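Eukaryotic peptide chain release factor GTP-binding subunit (PDB 1R5B) belongs to the EF-Tu-like family of GTP-binding translation factors and is a subunit of the eukaryotic release factor, joining a GTP-binding domain to two beta-barrel domains. Local coordinates at residues Glu290-Ala295 with Gly332-Leu337; Val315-Asp320 with Arg336-Gly341. All coordinates share one frame; numbering follows the deposited sequence.

Contact 1: residues Glu290-Ala295 with Gly332-Leu337; sequences EGKIEA and GDQVRL
Gln-334 and Lys-292 meet on one face of the sheet because their chains take different courses: that of Gln-334 bends at CG (chi2 104°), turning its amide back over the neighbouring strand, whereas Lys-292 sets CG opposite its backbone N (chi1 -171°) and runs on extended. The amide is thereby laid against the root of the lysine, NE2 of Gln-334 standing 3.4 Å from CB of Lys-292, while the ammonium end travels on toward Tyr-444, with which it makes a cation-pi contact. Glu-290, also bent at CG, brings its carboxylate beside the stem of Gln-334, the carboxylate and amide planes turned 79° apart. A water joins these two groups, donating to OE2 of Glu-290 and accepting from NE2 of Gln-334. A second water gives OE1 of Glu-290 a shorter bond of 2.6 Å and receives only a weak one from NH2 of Arg-336, so carboxylate and guanidinium are bridged by solvent without a direct salt bridge; NH1 of Arg-336 is paired with Asp-323.

The strands 287-292 and 334-340 are antiparallel neighbours in the second-domain beta-barrel known from translation factors of the EF-Tu family. Gly-291 and Val-335 form a hydrogen-bonded pair, with Val-335 N to Gly-291 O at 2.9 Å and the return bond from Gly-291 N to Val-335 O at 3.1 Å. Past the end of strand 287-292 backbone hydrogen bonding continues: Ile-293 N donates to Asp-333 O (2.9 Å), and Gly-332 N to Ile-293 O (2.8 Å). Val-335, on the other and buried face, receives CG1 of Ile-293 from just past the strand end, 4.0 Å from its CG2, the two side chains crossing at about a right angle.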
loop_
_atom_site.group_PDB
_atom_site.type_symbol
_atom_site.label_atom_id
_atom_site.label_comp_id
_atom_site.label_asym_id
_atom_site.label_seq_id
_atom_site.Cartn_x
_atom_site.Cartn_y
_atom_site.Cartn_z
ATOM N N GLU A 290 9.704 15.657 -9.646
ATOM C CA GLU A 290 9.041 14.401 -9.973
ATOM C C GLU A 290 9.296 13.379 -8.884
ATOM O O GLU A 290 10.361 13.368 -8.282
ATOM C CB GLU A 290 9.492 13.876 -11.351
ATOM C CG GLU A 290 10.285 12.564 -11.363
ATOM C CD GLU A 290 9.436 11.338 -11.708
ATOM O OE1 GLU A 290 9.560 10.849 -12.870
ATOM O OE2 GLU A 290 8.658 10.856 -10.836
ATOM N N GLY A 291 8.304 12.527 -8.637
ATOM C CA GLY A 291 8.421 11.468 -7.653
ATOM C C GLY A 291 7.139 10.680 -7.474
ATOM O O GLY A 291 6.116 10.986 -8.087
ATOM N N LYS A 292 7.210 9.652 -6.633
ATOM C CA LYS A 292 6.057 8.803 -6.318
ATOM C C LYS A 292 5.595 9.165 -4.918
ATOM O O LYS A 292 6.382 9.138 -3.990
ATOM C CB LYS A 292 6.454 7.317 -6.371
ATOM C CG LYS A 292 5.294 6.278 -6.272
ATOM C CD LYS A 292 5.800 4.919 -5.709
ATOM C CE LYS A 292 4.777 3.787 -5.870
ATOM N NZ LYS A 292 5.030 2.524 -5.047
ATOM N N ILE A 293 4.321 9.493 -4.769
ATOM C CA ILE A 293 3.772 9.823 -3.459
ATOM C C ILE A 293 3.734 8.553 -2.602
ATOM O O ILE A 293 3.142 7.566 -2.993
ATOM C CB ILE A 293 2.385 10.435 -3.594
ATOM C CG1 ILE A 293 2.454 11.666 -4.492
ATOM C CG2 ILE A 293 1.860 10.814 -2.222
ATOM C CD1 ILE A 293 1.097 12.269 -4.832
ATOM N N GLU A 294 4.425 8.572 -1.464
ATOM C CA GLU A 294 4.476 7.408 -0.569
ATOM C C GLU A 294 3.373 7.414 0.470
ATOM O O GLU A 294 2.949 6.357 0.930
ATOM C CB GLU A 294 5.826 7.324 0.126
ATOM C CG GLU A 294 6.978 7.092 -0.840
ATOM C CD GLU A 294 6.860 5.799 -1.630
ATOM O OE1 GLU A 294 6.260 4.803 -1.148
ATOM O OE2 GLU A 294 7.400 5.790 -2.748
ATOM N N ALA A 295 2.895 8.597 0.812
ATOM C CA ALA A 295 1.826 8.728 1.769
ATOM C C ALA A 295 1.077 10.009 1.510
ATOM O O ALA A 295 1.641 10.980 1.020
ATOM C CB ALA A 295 2.416 8.755 3.194
ATOM N N GLY A 332 0.814 6.450 -4.095
ATOM C CA GLY A 332 0.869 5.440 -5.139
ATOM C C GLY A 332 0.875 6.044 -6.534
ATOM O O GLY A 332 1.051 5.338 -7.515
ATOM N N ASP A 333 0.678 7.351 -6.626
ATOM C CA ASP A 333 0.734 8.045 -7.900
ATOM C C ASP A 333 2.148 8.533 -8.162
ATOM O O ASP A 333 2.843 8.969 -7.240
ATOM C CB ASP A 333 -0.202 9.250 -7.908
ATOM C CG ASP A 333 -1.661 8.858 -7.862
ATOM O OD1 ASP A 333 -1.990 7.662 -8.003
ATOM O OD2 ASP A 333 -2.555 9.702 -7.697
ATOM N N GLN A 334 2.558 8.447 -9.425
ATOM C CA GLN A 334 3.775 9.081 -9.907
ATOM C C GLN A 334 3.380 10.418 -10.492
ATOM O O GLN A 334 2.618 10.485 -11.446
ATOM C CB GLN A 334 4.483 8.217 -10.959
ATOM C CG GLN A 334 5.989 7.976 -10.652
ATOM C CD GLN A 334 6.272 6.574 -10.111
ATOM O OE1 GLN A 334 5.469 5.658 -10.293
ATOM N NE2 GLN A 334 7.422 6.402 -9.473
ATOM N N VAL A 335 3.901 11.487 -9.905
ATOM C CA VAL A 335 3.513 12.837 -10.279
ATOM C C VAL A 335 4.702 13.703 -10.646
ATOM O O VAL A 335 5.842 13.388 -10.328
ATOM C CB VAL A 335 2.734 13.525 -9.141
ATOM C CG1 VAL A 335 1.400 12.813 -8.921
ATOM C CG2 VAL A 335 3.559 13.571 -7.845
ATOM N N ARG A 336 4.395 14.798 -11.332
ATOM C CA ARG A 336 5.355 15.840 -11.675
ATOM C C ARG A 336 4.751 17.164 -11.219
ATOM O O ARG A 336 3.674 17.557 -11.681
ATOM C CB ARG A 336 5.618 15.855 -13.176
ATOM C CG ARG A 336 6.340 14.614 -13.665
ATOM C CD ARG A 336 5.693 13.949 -14.873
ATOM N NE ARG A 336 6.293 12.645 -15.172
ATOM C CZ ARG A 336 6.657 12.225 -16.389
ATOM N NH1 ARG A 336 6.485 12.988 -17.463
ATOM N NH2 ARG A 336 7.194 11.017 -16.538
ATOM N N LEU A 337 5.442 17.827 -10.298
ATOM C CA LEU A 337 4.909 18.975 -9.601
ATOM C C LEU A 337 5.683 20.231 -9.952
ATOM O O LEU A 337 6.876 20.317 -9.672
ATOM C CB LEU A 337 5.032 18.744 -8.103
ATOM C CG LEU A 337 4.496 17.424 -7.534
ATOM C CD1 LEU A 337 4.634 17.453 -6.035
ATOM C CD2 LEU A 337 3.040 17.187 -7.927
HETATM O O HOH W 1 9.666 8.190 -9.467
HETATM O O HOH W 2 7.772 9.146 -13.704
#

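Contact 2: residues Val315-Asp320 with Arg336-Gly341; sequences VTAIYD and RLRVRG
Tyr-319 and Arg-338 fit together edge to edge: the NH1 of Arg-338 lies in the plane of the ring, at the rim formed by CE1 and OH, and the guanidinium plane stands 89° to it. The NH1 bond to Tyr-319 OH, 3.1 Å long, is nearly straight at 174°. Arg-338 reaches this place by running out extended and then turning at CD (chi3 -64°), which brings the guanidinium edge against the methyl of Ala-317, whose CB is 3.8 Å from NH1 of Arg-338. OG1 of Thr-316 fits against the arginine stem, 3.5 Å from CG of Arg-338, and a water links that hydroxyl with NH1. Farther along, CG2 of Thr-316 meets CB of Arg-340.

These are antiparallel strands of the same beta-barrel, 311-319 beside 334-340, with a beta bulge where the register slips by one residue between Val-315 and Ala-317. The buried face is filled by branched aliphatic groups. Ile-318 and Leu-337 lie side by side and point the same way, CD2 of Leu-337 resting 3.8 Å from CG2 of Ile-318. CG2 of Val-315 rests in the notch made by CD1 of Leu-337 and CG1 of Val-339, 4.2 Å from each. Among the backbone bonds, Arg-336 N to Tyr-319 O is 2.8 Å, while Arg-338 N to Ala-317 O is weak.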
loop_
_atom_site.group_PDB
_atom_site.type_symbol
_atom_site.label_atom_id
_atom_site.label_comp_id
_atom_site.label_asym_id
_atom_site.label_seq_id
_atom_site.Cartn_x
_atom_site.Cartn_y
_atom_site.Cartn_z
ATOM N N VAL A 315 3.098 24.115 -4.371
ATOM C CA VAL A 315 2.790 23.335 -5.565
ATOM C C VAL A 315 1.728 24.055 -6.422
ATOM O O VAL A 315 0.566 24.119 -6.041
ATOM C CB VAL A 315 2.281 21.937 -5.168
ATOM C CG1 VAL A 315 1.783 21.160 -6.385
ATOM C CG2 VAL A 315 3.384 21.173 -4.446
ATOM N N THR A 316 2.131 24.598 -7.571
ATOM C CA THR A 316 1.212 25.337 -8.451
ATOM C C THR A 316 0.572 24.486 -9.549
ATOM O O THR A 316 -0.376 24.930 -10.209
ATOM C CB THR A 316 1.924 26.552 -9.106
ATOM O OG1 THR A 316 3.027 26.108 -9.907
ATOM C CG2 THR A 316 2.558 27.453 -8.052
ATOM N N ALA A 317 1.096 23.284 -9.764
ATOM C CA ALA A 317 0.511 22.377 -10.746
ATOM C C ALA A 317 0.964 20.938 -10.551
ATOM O O ALA A 317 2.072 20.696 -10.098
ATOM C CB ALA A 317 0.837 22.847 -12.163
ATOM N N ILE A 318 0.091 20.004 -10.918
ATOM C CA ILE A 318 0.351 18.573 -10.846
ATOM C C ILE A 318 0.127 17.937 -12.218
ATOM O O ILE A 318 -0.825 18.278 -12.910
ATOM C CB ILE A 318 -0.605 17.915 -9.818
ATOM C CG1 ILE A 318 -0.549 18.653 -8.473
ATOM C CG2 ILE A 318 -0.271 16.434 -9.632
ATOM C CD1 ILE A 318 -1.600 18.196 -7.489
ATOM N N TYR A 319 0.994 16.999 -12.586
ATOM C CA TYR A 319 0.888 16.276 -13.858
ATOM C C TYR A 319 1.158 14.787 -13.641
ATOM O O TYR A 319 2.003 14.417 -12.829
ATOM C CB TYR A 319 1.894 16.814 -14.885
ATOM C CG TYR A 319 1.764 18.286 -15.220
ATOM C CD1 TYR A 319 2.492 19.250 -14.524
ATOM C CD2 TYR A 319 0.941 18.714 -16.261
ATOM C CE1 TYR A 319 2.390 20.608 -14.848
ATOM C CE2 TYR A 319 0.831 20.069 -16.590
ATOM C CZ TYR A 319 1.557 21.007 -15.882
ATOM O OH TYR A 319 1.436 22.336 -16.201
ATOM N N ASP A 320 0.451 13.933 -14.375
ATOM C CA ASP A 320 0.670 12.484 -14.265
ATOM C C ASP A 320 1.729 12.048 -15.266
ATOM O O ASP A 320 2.242 12.878 -16.024
ATOM C CB ASP A 320 -0.630 11.705 -14.487
ATOM C CG ASP A 320 -1.273 12.008 -15.813
ATOM O OD1 ASP A 320 -0.552 12.283 -16.794
ATOM O OD2 ASP A 320 -2.508 12.005 -15.965
ATOM N N ARG A 336 4.395 14.798 -11.332
ATOM C CA ARG A 336 5.355 15.840 -11.675
ATOM C C ARG A 336 4.751 17.164 -11.219
ATOM O O ARG A 336 3.674 17.557 -11.681
ATOM C CB ARG A 336 5.618 15.855 -13.176
ATOM C CG ARG A 336 6.340 14.614 -13.665
ATOM C CD ARG A 336 5.693 13.949 -14.873
ATOM N NE ARG A 336 6.293 12.645 -15.172
ATOM C CZ ARG A 336 6.657 12.225 -16.389
ATOM N NH1 ARG A 336 6.485 12.988 -17.463
ATOM N NH2 ARG A 336 7.194 11.017 -16.538
ATOM N N LEU A 337 5.442 17.827 -10.298
ATOM C CA LEU A 337 4.909 18.975 -9.601
ATOM C C LEU A 337 5.683 20.231 -9.952
ATOM O O LEU A 337 6.876 20.317 -9.672
ATOM C CB LEU A 337 5.032 18.744 -8.103
ATOM C CG LEU A 337 4.496 17.424 -7.534
ATOM C CD1 LEU A 337 4.634 17.453 -6.035
ATOM C CD2 LEU A 337 3.040 17.187 -7.927
ATOM N N ARG A 338 5.031 21.208 -10.571
ATOM C CA ARG A 338 5.633 22.530 -10.642
ATOM C C ARG A 338 5.541 23.168 -9.263
ATOM O O ARG A 338 4.512 23.074 -8.600
ATOM C CB ARG A 338 4.965 23.428 -11.683
ATOM C CG ARG A 338 5.657 24.787 -11.802
ATOM C CD ARG A 338 5.216 25.643 -12.974
ATOM N NE ARG A 338 5.548 25.025 -14.256
ATOM C CZ ARG A 338 4.726 24.277 -14.983
ATOM N NH1 ARG A 338 3.493 24.016 -14.576
ATOM N NH2 ARG A 338 5.146 23.781 -16.138
ATOM N N VAL A 339 6.623 23.811 -8.841
ATOM C CA VAL A 339 6.686 24.449 -7.529
ATOM C C VAL A 339 7.182 25.884 -7.627
ATOM O O VAL A 339 7.852 26.253 -8.576
ATOM C CB VAL A 339 7.573 23.656 -6.533
ATOM C CG1 VAL A 339 7.019 22.261 -6.338
ATOM C CG2 VAL A 339 9.025 23.592 -6.994
ATOM N N ARG A 340 6.851 26.672 -6.614
ATOM C CA ARG A 340 7.119 28.101 -6.585
ATOM C C ARG A 340 7.768 28.468 -5.256
ATOM O O ARG A 340 7.368 27.950 -4.202
ATOM C CB ARG A 340 5.804 28.869 -6.750
ATOM C CG ARG A 340 5.928 30.378 -6.691
ATOM C CD ARG A 340 4.595 31.084 -6.588
ATOM N NE ARG A 340 4.102 31.525 -7.894
ATOM C CZ ARG A 340 3.933 32.793 -8.271
ATOM N NH1 ARG A 340 4.215 33.811 -7.457
ATOM N NH2 ARG A 340 3.475 33.051 -9.491
ATOM N N GLY A 341 8.756 29.373 -5.319
ATOM C CA GLY A 341 9.505 29.832 -4.147
ATOM C C GLY A 341 11.006 29.587 -4.264
ATOM O O GLY A 341 11.542 29.321 -5.367
HETATM O O HOH W 3 1.891 26.059 -12.949
#

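Strand 334-340 serves both contacts, pairing with 287-292 in contact 1 and with 311-319 in contact 2, so that it lies between them in the barrel sheet. Each contact has a buried aliphatic face and a more exposed polar one; the buried faces meet where CG1 of Val-335 packs on CG2 of Ile-318, 4.1 Å away. On the polar face, contact 1 relies on waters between a carboxylate, an amide and a guanidinium, whereas contact 2 adds a direct arginine-tyrosine bond to its one bridging water. Both are partly buried; the centre of contact 1 is about 14 Å from the centre of the chain, that of contact 2 about 24 Å, and only contact 2 includes an exposed touching residue, Arg-340.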